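Local coordinates for endoglucanase (Bacillus akibai, PDB 1UWW), which cuts internal beta-1,4-glucosidic linkages of cellulose and related glucans, this chain being its family 28 carbohydrate-binding module, specific for non-crystalline cellulose, at residues A[20-25]-A[51-56]; A[91-96]-A[181-186]; A[110-115]-A[163-168]. All blocks are in the same frame, centred on the assembly; numbering follows the deposited sequence. Where two conformers were deposited one is given.

Interaction 1 (A[20-25]-A[51-56]). With CA (calcium ion), chain C.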
# COMPACT_ATOMS: atom_id res chain seq x y z
N SER A 20 -6.21 -22.21 -5.68
CA SER A 20 -6.89 -22.67 -4.48
C SER A 20 -8.40 -22.38 -4.61
O SER A 20 -8.81 -21.23 -4.67
CB SER A 20 -6.32 -21.98 -3.22
OG SER A 20 -4.89 -22.03 -3.17
N VAL A 21 -9.19 -23.44 -4.73
CA VAL A 21 -10.63 -23.36 -4.93
C VAL A 21 -11.47 -23.85 -3.73
O VAL A 21 -12.66 -23.63 -3.69
CB VAL A 21 -11.05 -24.07 -6.24
CG1 VAL A 21 -10.36 -23.41 -7.43
CG2 VAL A 21 -10.73 -25.57 -6.20
N PHE A 22 -10.87 -24.54 -2.79
CA PHE A 22 -11.52 -24.90 -1.51
C PHE A 22 -12.75 -25.77 -1.70
O PHE A 22 -13.71 -25.64 -0.96
CB PHE A 22 -11.84 -23.65 -0.67
CG PHE A 22 -10.63 -22.73 -0.53
CD1 PHE A 22 -9.57 -23.08 0.30
CD2 PHE A 22 -10.55 -21.55 -1.26
CE1 PHE A 22 -8.47 -22.26 0.40
CE2 PHE A 22 -9.44 -20.74 -1.17
CZ PHE A 22 -8.39 -21.10 -0.32
N GLU A 23 -12.68 -26.70 -2.66
CA GLU A 23 -13.81 -27.58 -2.96
C GLU A 23 -13.66 -29.01 -2.44
O GLU A 23 -14.54 -29.84 -2.71
CB GLU A 23 -14.10 -27.59 -4.45
CG GLU A 23 -14.47 -26.22 -5.03
CD GLU A 23 -15.65 -25.56 -4.31
OE1 GLU A 23 -16.60 -26.24 -3.83
OE2 GLU A 23 -15.65 -24.30 -4.26
N ASP A 24 -12.62 -29.29 -1.67
CA ASP A 24 -12.35 -30.64 -1.14
C ASP A 24 -12.51 -30.73 0.38
O ASP A 24 -11.98 -31.64 1.00
CB ASP A 24 -10.95 -31.11 -1.55
CG ASP A 24 -9.82 -30.21 -1.00
OD1 ASP A 24 -10.10 -29.27 -0.22
OD2 ASP A 24 -8.61 -30.38 -1.29
N GLY A 25 -13.20 -29.77 0.98
CA GLY A 25 -13.38 -29.73 2.42
C GLY A 25 -12.14 -29.34 3.22
O GLY A 25 -12.18 -29.41 4.46
N ASN A 51 -17.55 -22.73 -2.48
CA ASN A 51 -16.93 -22.81 -1.18
C ASN A 51 -15.66 -21.97 -1.13
O ASN A 51 -14.90 -21.90 -2.09
CB ASN A 51 -16.63 -24.26 -0.83
CG ASN A 51 -17.88 -25.03 -0.51
OD1 ASN A 51 -18.70 -24.61 0.32
ND2 ASN A 51 -18.04 -26.16 -1.18
N ALA A 52 -15.43 -21.34 0.02
CA ALA A 52 -14.39 -20.34 0.18
C ALA A 52 -13.72 -20.49 1.56
O ALA A 52 -14.34 -20.93 2.51
CB ALA A 52 -15.00 -18.99 0.04
N LEU A 53 -12.47 -20.09 1.66
CA LEU A 53 -11.75 -19.99 2.94
C LEU A 53 -12.34 -18.79 3.70
O LEU A 53 -12.46 -17.71 3.15
CB LEU A 53 -10.28 -19.74 2.66
CG LEU A 53 -9.35 -19.69 3.88
CD1 LEU A 53 -9.25 -21.03 4.56
CD2 LEU A 53 -7.98 -19.18 3.47
N SER A 54 -12.67 -18.96 4.98
CA SER A 54 -13.42 -17.95 5.74
C SER A 54 -12.99 -17.82 7.19
O SER A 54 -12.55 -18.79 7.81
CB SER A 54 -14.92 -18.28 5.62
OG SER A 54 -15.75 -17.29 6.14
N TRP A 55 -13.07 -16.60 7.70
CA TRP A 55 -12.90 -16.34 9.13
C TRP A 55 -13.74 -15.13 9.47
O TRP A 55 -14.16 -14.38 8.60
CB TRP A 55 -11.41 -16.17 9.49
CG TRP A 55 -10.75 -14.96 8.90
CD1 TRP A 55 -10.53 -13.77 9.54
CD2 TRP A 55 -10.20 -14.80 7.57
NE1 TRP A 55 -9.90 -12.89 8.69
CE2 TRP A 55 -9.67 -13.50 7.49
CE3 TRP A 55 -10.12 -15.63 6.45
CZ2 TRP A 55 -9.05 -13.02 6.33
CZ3 TRP A 55 -9.50 -15.13 5.29
CH2 TRP A 55 -8.99 -13.85 5.25
N GLU A 56 -13.96 -14.89 10.76
CA GLU A 56 -14.62 -13.69 11.22
C GLU A 56 -13.81 -13.00 12.29
O GLU A 56 -13.06 -13.63 13.04
CB GLU A 56 -16.07 -13.92 11.61
CG GLU A 56 -16.39 -14.90 12.67
CD GLU A 56 -17.91 -14.90 12.98
OE1 GLU A 56 -18.75 -14.50 12.12
OE2 GLU A 56 -18.26 -15.30 14.08
CA CA C . -14.49 -22.24 -4.32
O HOH W 1 -13.91 -22.26 -6.59

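Interaction 2 (A[91-96]-A[181-186]). With CA (calcium ion), chain E; CA (calcium ion), chain C; CA (calcium ion), chain D.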
# COMPACT_ATOMS: atom_id res chain seq x y z
N PHE A 91 -7.72 -13.13 -6.57
CA PHE A 91 -8.65 -13.91 -5.80
C PHE A 91 -9.98 -13.17 -5.68
O PHE A 91 -10.03 -11.95 -5.80
CB PHE A 91 -8.12 -14.34 -4.41
CG PHE A 91 -7.68 -13.22 -3.49
CD1 PHE A 91 -6.39 -12.69 -3.58
CD2 PHE A 91 -8.51 -12.78 -2.47
CE1 PHE A 91 -5.96 -11.71 -2.67
CE2 PHE A 91 -8.08 -11.82 -1.58
CZ PHE A 91 -6.81 -11.28 -1.71
N ASP A 92 -11.03 -13.94 -5.46
CA ASP A 92 -12.32 -13.38 -5.05
C ASP A 92 -12.32 -13.15 -3.55
O ASP A 92 -11.96 -14.03 -2.79
CB ASP A 92 -13.47 -14.32 -5.43
CG ASP A 92 -13.59 -14.50 -6.90
OD1 ASP A 92 -13.77 -13.50 -7.64
OD2 ASP A 92 -13.44 -15.63 -7.42
N PHE A 93 -12.66 -11.95 -3.15
CA PHE A 93 -12.70 -11.58 -1.74
C PHE A 93 -14.09 -11.09 -1.44
O PHE A 93 -14.61 -10.24 -2.13
CB PHE A 93 -11.71 -10.48 -1.44
CG PHE A 93 -11.56 -10.17 0.03
CD1 PHE A 93 -11.31 -11.16 0.97
CD2 PHE A 93 -11.68 -8.87 0.48
CE1 PHE A 93 -11.18 -10.83 2.35
CE2 PHE A 93 -11.53 -8.55 1.84
CZ PHE A 93 -11.30 -9.52 2.76
N TYR A 94 -14.71 -11.64 -0.41
CA TYR A 94 -16.06 -11.26 -0.05
C TYR A 94 -16.09 -10.83 1.40
O TYR A 94 -15.38 -11.37 2.25
CB TYR A 94 -17.05 -12.40 -0.21
CG TYR A 94 -17.03 -13.11 -1.54
CD1 TYR A 94 -16.16 -14.15 -1.79
CD2 TYR A 94 -17.91 -12.77 -2.54
CE1 TYR A 94 -16.16 -14.81 -3.00
CE2 TYR A 94 -17.92 -13.42 -3.76
CZ TYR A 94 -17.06 -14.44 -3.96
OH TYR A 94 -17.05 -15.14 -5.16
N LEU A 95 -16.92 -9.84 1.67
CA LEU A 95 -17.19 -9.40 3.03
C LEU A 95 -18.67 -9.47 3.30
O LEU A 95 -19.49 -9.01 2.51
CB LEU A 95 -16.68 -7.98 3.26
CG LEU A 95 -15.22 -7.75 2.89
CD1 LEU A 95 -15.13 -7.18 1.50
CD2 LEU A 95 -14.51 -6.86 3.88
N ASP A 96 -19.01 -10.01 4.46
CA ASP A 96 -20.35 -9.90 5.01
C ASP A 96 -20.22 -9.21 6.36
O ASP A 96 -20.04 -9.86 7.40
CB ASP A 96 -21.02 -11.25 5.16
CG ASP A 96 -22.50 -11.13 5.55
OD1 ASP A 96 -22.95 -10.02 5.93
OD2 ASP A 96 -23.28 -12.11 5.48
N VAL A 181 -15.38 -12.75 6.48
CA VAL A 181 -14.78 -12.56 5.17
C VAL A 181 -14.51 -13.93 4.57
O VAL A 181 -14.45 -14.97 5.24
CB VAL A 181 -13.53 -11.67 5.19
CG1 VAL A 181 -13.83 -10.30 5.79
CG2 VAL A 181 -12.39 -12.33 5.88
N PHE A 182 -14.35 -13.93 3.25
CA PHE A 182 -14.25 -15.15 2.45
C PHE A 182 -13.23 -14.90 1.32
O PHE A 182 -13.28 -13.86 0.66
CB PHE A 182 -15.58 -15.53 1.79
CG PHE A 182 -16.78 -15.58 2.72
CD1 PHE A 182 -17.44 -14.39 3.13
CD2 PHE A 182 -17.29 -16.79 3.12
CE1 PHE A 182 -18.55 -14.44 3.94
CE2 PHE A 182 -18.45 -16.84 3.94
CZ PHE A 182 -19.06 -15.68 4.32
N VAL A 183 -12.38 -15.88 1.07
CA VAL A 183 -11.38 -15.85 -0.02
C VAL A 183 -11.58 -17.08 -0.90
O VAL A 183 -11.66 -18.20 -0.41
CB VAL A 183 -9.97 -15.90 0.61
CG1 VAL A 183 -8.87 -16.18 -0.41
CG2 VAL A 183 -9.68 -14.62 1.40
N ASP A 184 -11.63 -16.87 -2.21
CA ASP A 184 -11.79 -17.99 -3.15
C ASP A 184 -10.93 -17.79 -4.40
O ASP A 184 -10.61 -16.68 -4.78
CB ASP A 184 -13.26 -18.18 -3.53
CG ASP A 184 -13.60 -19.59 -4.00
OD1 ASP A 184 -12.76 -20.51 -4.01
OD2 ASP A 184 -14.80 -19.81 -4.31
N ASN A 185 -10.58 -18.90 -5.04
CA ASN A 185 -9.96 -18.88 -6.37
C ASN A 185 -8.62 -18.13 -6.39
O ASN A 185 -8.37 -17.31 -7.26
CB ASN A 185 -10.92 -18.37 -7.44
CG ASN A 185 -12.19 -19.14 -7.47
OD1 ASN A 185 -12.16 -20.37 -7.56
ND2 ASN A 185 -13.31 -18.45 -7.36
N VAL A 186 -7.77 -18.41 -5.41
CA VAL A 186 -6.46 -17.75 -5.36
C VAL A 186 -5.58 -18.35 -6.44
O VAL A 186 -5.41 -19.54 -6.48
CB VAL A 186 -5.75 -17.88 -3.98
CG1 VAL A 186 -4.51 -16.97 -3.96
CG2 VAL A 186 -6.67 -17.58 -2.83
CA CA E . -13.21 -13.79 -9.83
CA CA C . -14.49 -22.24 -4.32
CA CA D . -24.34 -8.47 7.13
O HOH W 2 -16.77 -17.75 -4.29
O HOH W 1 -13.91 -22.26 -6.59
O HOH W 3 -25.09 -6.07 7.39
O HOH W 4 -23.95 -7.38 5.04
O HOH W 5 -26.21 -9.67 6.28
O HOH W 6 -15.08 -13.63 -10.06

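Interaction 3 (A[110-115]-A[163-168])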
# COMPACT_ATOMS: atom_id res chain seq x y z
N VAL A 110 2.93 -10.44 -0.14
CA VAL A 110 4.34 -10.60 0.18
C VAL A 110 4.76 -12.02 -0.16
O VAL A 110 3.98 -12.97 0.00
CB VAL A 110 4.62 -10.32 1.68
CG1 VAL A 110 6.07 -10.60 2.06
CG2 VAL A 110 4.23 -8.90 2.01
N PHE A 111 5.95 -12.17 -0.72
CA PHE A 111 6.61 -13.46 -0.83
C PHE A 111 7.91 -13.43 -0.05
O PHE A 111 8.44 -12.36 0.26
CB PHE A 111 6.93 -13.79 -2.30
CG PHE A 111 5.74 -13.80 -3.20
CD1 PHE A 111 4.84 -14.86 -3.19
CD2 PHE A 111 5.49 -12.75 -4.05
CE1 PHE A 111 3.74 -14.84 -4.04
CE2 PHE A 111 4.40 -12.75 -4.89
CZ PHE A 111 3.54 -13.79 -4.86
N GLN A 112 8.43 -14.60 0.26
CA GLN A 112 9.68 -14.67 1.01
C GLN A 112 10.75 -15.55 0.33
O GLN A 112 11.19 -16.56 0.89
CB GLN A 112 9.37 -15.18 2.42
CG GLN A 112 8.33 -14.36 3.17
CD GLN A 112 8.41 -14.59 4.65
OE1 GLN A 112 7.63 -15.35 5.20
NE2 GLN A 112 9.38 -13.97 5.30
N PRO A 113 11.22 -15.14 -0.85
CA PRO A 113 12.29 -15.87 -1.55
C PRO A 113 13.60 -15.83 -0.75
O PRO A 113 14.08 -14.75 -0.46
CB PRO A 113 12.47 -15.10 -2.86
CG PRO A 113 11.86 -13.74 -2.61
CD PRO A 113 10.82 -13.92 -1.57
N PRO A 114 14.17 -16.98 -0.39
CA PRO A 114 15.48 -16.98 0.28
C PRO A 114 16.58 -16.26 -0.50
O PRO A 114 17.52 -15.77 0.12
CB PRO A 114 15.81 -18.47 0.42
CG PRO A 114 14.51 -19.13 0.44
CD PRO A 114 13.62 -18.34 -0.53
N THR A 115 16.46 -16.17 -1.82
CA THR A 115 17.45 -15.43 -2.62
C THR A 115 17.28 -13.91 -2.59
O THR A 115 18.16 -13.19 -3.11
CB THR A 115 17.43 -15.88 -4.09
OG1 THR A 115 16.11 -15.73 -4.63
CG2 THR A 115 17.75 -17.35 -4.21
N LEU A 163 9.73 -18.66 -4.56
CA LEU A 163 9.16 -17.67 -3.67
C LEU A 163 8.91 -18.21 -2.26
O LEU A 163 8.74 -17.41 -1.33
CB LEU A 163 7.86 -17.13 -4.29
CG LEU A 163 8.05 -16.46 -5.66
CD1 LEU A 163 6.69 -16.14 -6.30
CD2 LEU A 163 8.90 -15.22 -5.53
N ARG A 164 8.88 -19.55 -2.11
CA ARG A 164 8.75 -20.27 -0.84
C ARG A 164 7.38 -20.22 -0.18
O ARG A 164 6.75 -21.25 0.10
CB ARG A 164 9.82 -19.85 0.17
CG ARG A 164 9.95 -20.82 1.36
CD ARG A 164 10.82 -20.30 2.48
NE ARG A 164 10.17 -19.21 3.17
CZ ARG A 164 10.58 -18.69 4.32
NH1 ARG A 164 11.69 -19.13 4.90
NH2 ARG A 164 9.89 -17.72 4.89
N ASN A 165 6.92 -19.02 0.10
CA ASN A 165 5.62 -18.83 0.67
C ASN A 165 5.05 -17.48 0.27
O ASN A 165 5.79 -16.53 -0.01
CB ASN A 165 5.61 -19.03 2.21
CG ASN A 165 6.43 -18.02 2.96
OD1 ASN A 165 7.65 -17.97 2.82
ND2 ASN A 165 5.78 -17.20 3.76
N MSE A 166 3.72 -17.41 0.28
CA MSE A 166 2.97 -16.24 -0.07
C MSE A 166 2.14 -15.86 1.13
O MSE A 166 1.42 -16.68 1.72
CB MSE A 166 2.05 -16.58 -1.23
CG MSE A 166 0.97 -15.56 -1.55
SE MSE A 166 -0.00 -15.88 -3.16
CE MSE A 166 -0.12 -17.75 -3.13
N MSE A 167 2.31 -14.65 1.64
CA MSE A 167 1.27 -14.11 2.60
C MSE A 167 0.46 -12.96 2.03
O MSE A 167 0.92 -12.18 1.15
CB MSE A 167 1.86 -13.61 3.96
CG MSE A 167 2.90 -14.70 4.61
SE MSE A 167 4.23 -14.03 5.85
CE MSE A 167 3.16 -12.56 6.45
N ILE A 168 -0.73 -12.87 2.58
CA ILE A 168 -1.71 -11.86 2.21
C ILE A 168 -2.08 -11.19 3.51
O ILE A 168 -2.56 -11.85 4.45
CB ILE A 168 -2.96 -12.45 1.50
CG1 ILE A 168 -2.52 -13.28 0.29
CG2 ILE A 168 -3.86 -11.35 1.08
CD1 ILE A 168 -3.65 -13.98 -0.39

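Interaction 1 (A[20-25]-A[51-56])
Phe-22 and Ala-52 mark the closest backbone approach, their CA atoms 5.6 Å apart, where the loop 20-25 passes the beginning of strand 50-58 without forming a beta bridge to it. The two segments are joined largely through a calcium ion and the Glu-23 carboxylate. The main-chain O atoms of Val-21 and Asn-51 both point at the metal, OE2 of Glu-23 binds the calcium ion at 2.4 Å, and water 1 is a further ligand. Calcium prefers hard oxygen ligands, neutral or charged; Glu-23 adds negative charge to the two carbonyls, and the ion probably offsets the crowding of three oxygens that would otherwise repel one another. Bent at chi2 (-55°), the Glu-23 chain folds back so that the carboxylate lies beside Asn-51 and takes two bonds from that residue. The backbone N of Asn-51 meets OE2 on its syn lone pair at 3.0 Å, while ND2 of Asn-51 reaches OE1, also at 3.0 Å, from the syn side but 33° out of the carboxylate plane. Both oxygens are thus held, which fixes the rotation of the metal-binding group. Away from the ion the contact is apolar: the flat ring of the buried Phe-22 offers one face to CB of Leu-53, which sits 3.9 Å from the ring centroid and offset toward the rim, a CH-pi contact. Ser-50 and Asp-184 complete the calcium site, which is probably structural, tying a loop to one sheet of the carbohydrate-binding beta-sandwich through residues distant in sequence. Strand 50-58 runs between strands 43-47 and 180-189, with Ile-44 touching Phe-22, Asn-51 and Leu-53, while Leu-74 of strand 73-77, in the other sheet, packs on Leu-53.

Interaction 2 (A[91-96]-A[181-186])
Phe-93 pushes the CD1/CE1 side of its ring between two valines of the neighbouring strand: CE1 lies 3.8 Å from CB of Val-181, and CD1 meets CG2 of Val-183 at the ring edge. With CG anti to the backbone N (chi1 -172°), the ring leans over strand 181-186 and fills the dip between these two branched side chains. CD2 of Leu-95 lies alongside CG1 of Val-181, so on this face the broad Phe-93 and Leu-95 fit against compact, branched valines. At the end of the pairing, the Phe-91 ring atom CD2 meets CG1 of Val-183, while its CB, at the base of the side chain, meets CG2 of Val-186. The strands beneath are antiparallel, with hydrogen-bonded pairs Asp-92 with Asp-184 and Tyr-94 with Phe-182; Tyr-94 N to Phe-182 O is 2.8 Å.

The other face carries Tyr-94 and Phe-182, whose side chains cross at about a right angle, CD1 of Tyr-94 against CB of Phe-182 at 3.9 Å. Water 2 accepts from Tyr-94 OH and donates to Asp-184 OD2, bridging them; Asn-48 ND2 also bonds to the hydroxyl. Asp-184 grips one calcium ion with both oxygens, Asp-92 binds a second through OD1, and Asp-96 a third. Asn-185 ND2 meets Asp-92 OD2 at 2.8 Å, nearly along its C-O axis, with the amide and carboxylate planes 87° apart. Asn-185 and Val-186 both face Ser-20, forming a G1 beta bulge. Strands 50-58 and 142-150 flank this central pair, and Ile-107 of strand 104-111, in the opposing sheet of the beta-sandwich, packs on Phe-91 and Phe-93.

Interaction 3 (A[110-115]-A[163-168])
Val-110 and Met-167 form the regular part of the contact, an antiparallel hydrogen-bonded pair in which Val-110 N gives to Met-167 O at 3.0 Å and Met-167 N returns a bond to Val-110 O. One step on, Phe-111 faces Met-166 as a non-hydrogen-bonded pair. Beyond it the regular ladder ends although the chains stay close: Gln-112 N still reaches Asn-165 O at 3.3 Å, in the carbonyl plane, but its bond to Leu-163 O is weak. Pro-113, with no amide hydrogen to offer, suits this place.

Apolar contacts gather round the Phe-111 ring. CD1 of Leu-163 stands over the centre of one face, 3.9 Å from the centroid and 11° off the ring normal, a CH-pi contact. Met-166, a selenomethionine, lies beside the ring, its CB 3.7 Å from CE1 of Phe-111 and its SE obliquely placed in a Met-aromatic contact. The flat face of Phe-111 accepts a methyl of the branched Leu-163, while the unbranched Met-166 chain can run alongside. This packing lies in the five-stranded antiparallel sheet of this beta-sandwich carbohydrate-binding module, where strand 165-173 runs between strands 104-111 and 73-77 and Val-120 of strand 120-129 touches Phe-111 and Pro-113.

Polar side chains meet around Gln-112 and Asn-165. Asn-165 ND2 gives a nearly straight bond (168°) to a lone pair of Gln-112 OE1 at 3.0 Å; Asn-165 ND2 also bonds to OD1 of Asp-75, and Gln-112 NE2 to the backbone O of Tyr-118. CG of Asn-165 lies between its backbone N and carbonyl carbon (chi1 65°), which turns the amide toward Gln-112. Arg-164, bent at chi3, grips Asn-165 OD1 side-on with NE and NH2, both from one face of the amide, at 2.8 Å for NE. Gln-112 O lies over one face of the guanidinium.

How the interactions relate
All three contacts lie in one carbohydrate-binding domain. Interactions 1 and 2 have centres 9 Å apart and share the six-stranded sheet, where strands 50-58 and 180-189 are neighbours; the calcium ion bound by Val-21, Glu-23, Asn-51 and Asp-184 joins them, and water 1 belongs to both. Interaction 3 is in the five-stranded sheet, its centre about 21 Å from that of interaction 2 and 22 Å from that of interaction 1, yet Ile-168 CD1 touches Phe-91 CE1 at 4.0 Å across the sandwich. Along the chain, interaction 1 closes first; interaction 2 then pairs 91-96 with 181-186, and both segments of interaction 3 fall between these, so strands distant in sequence close each sheet, and core packing joins them.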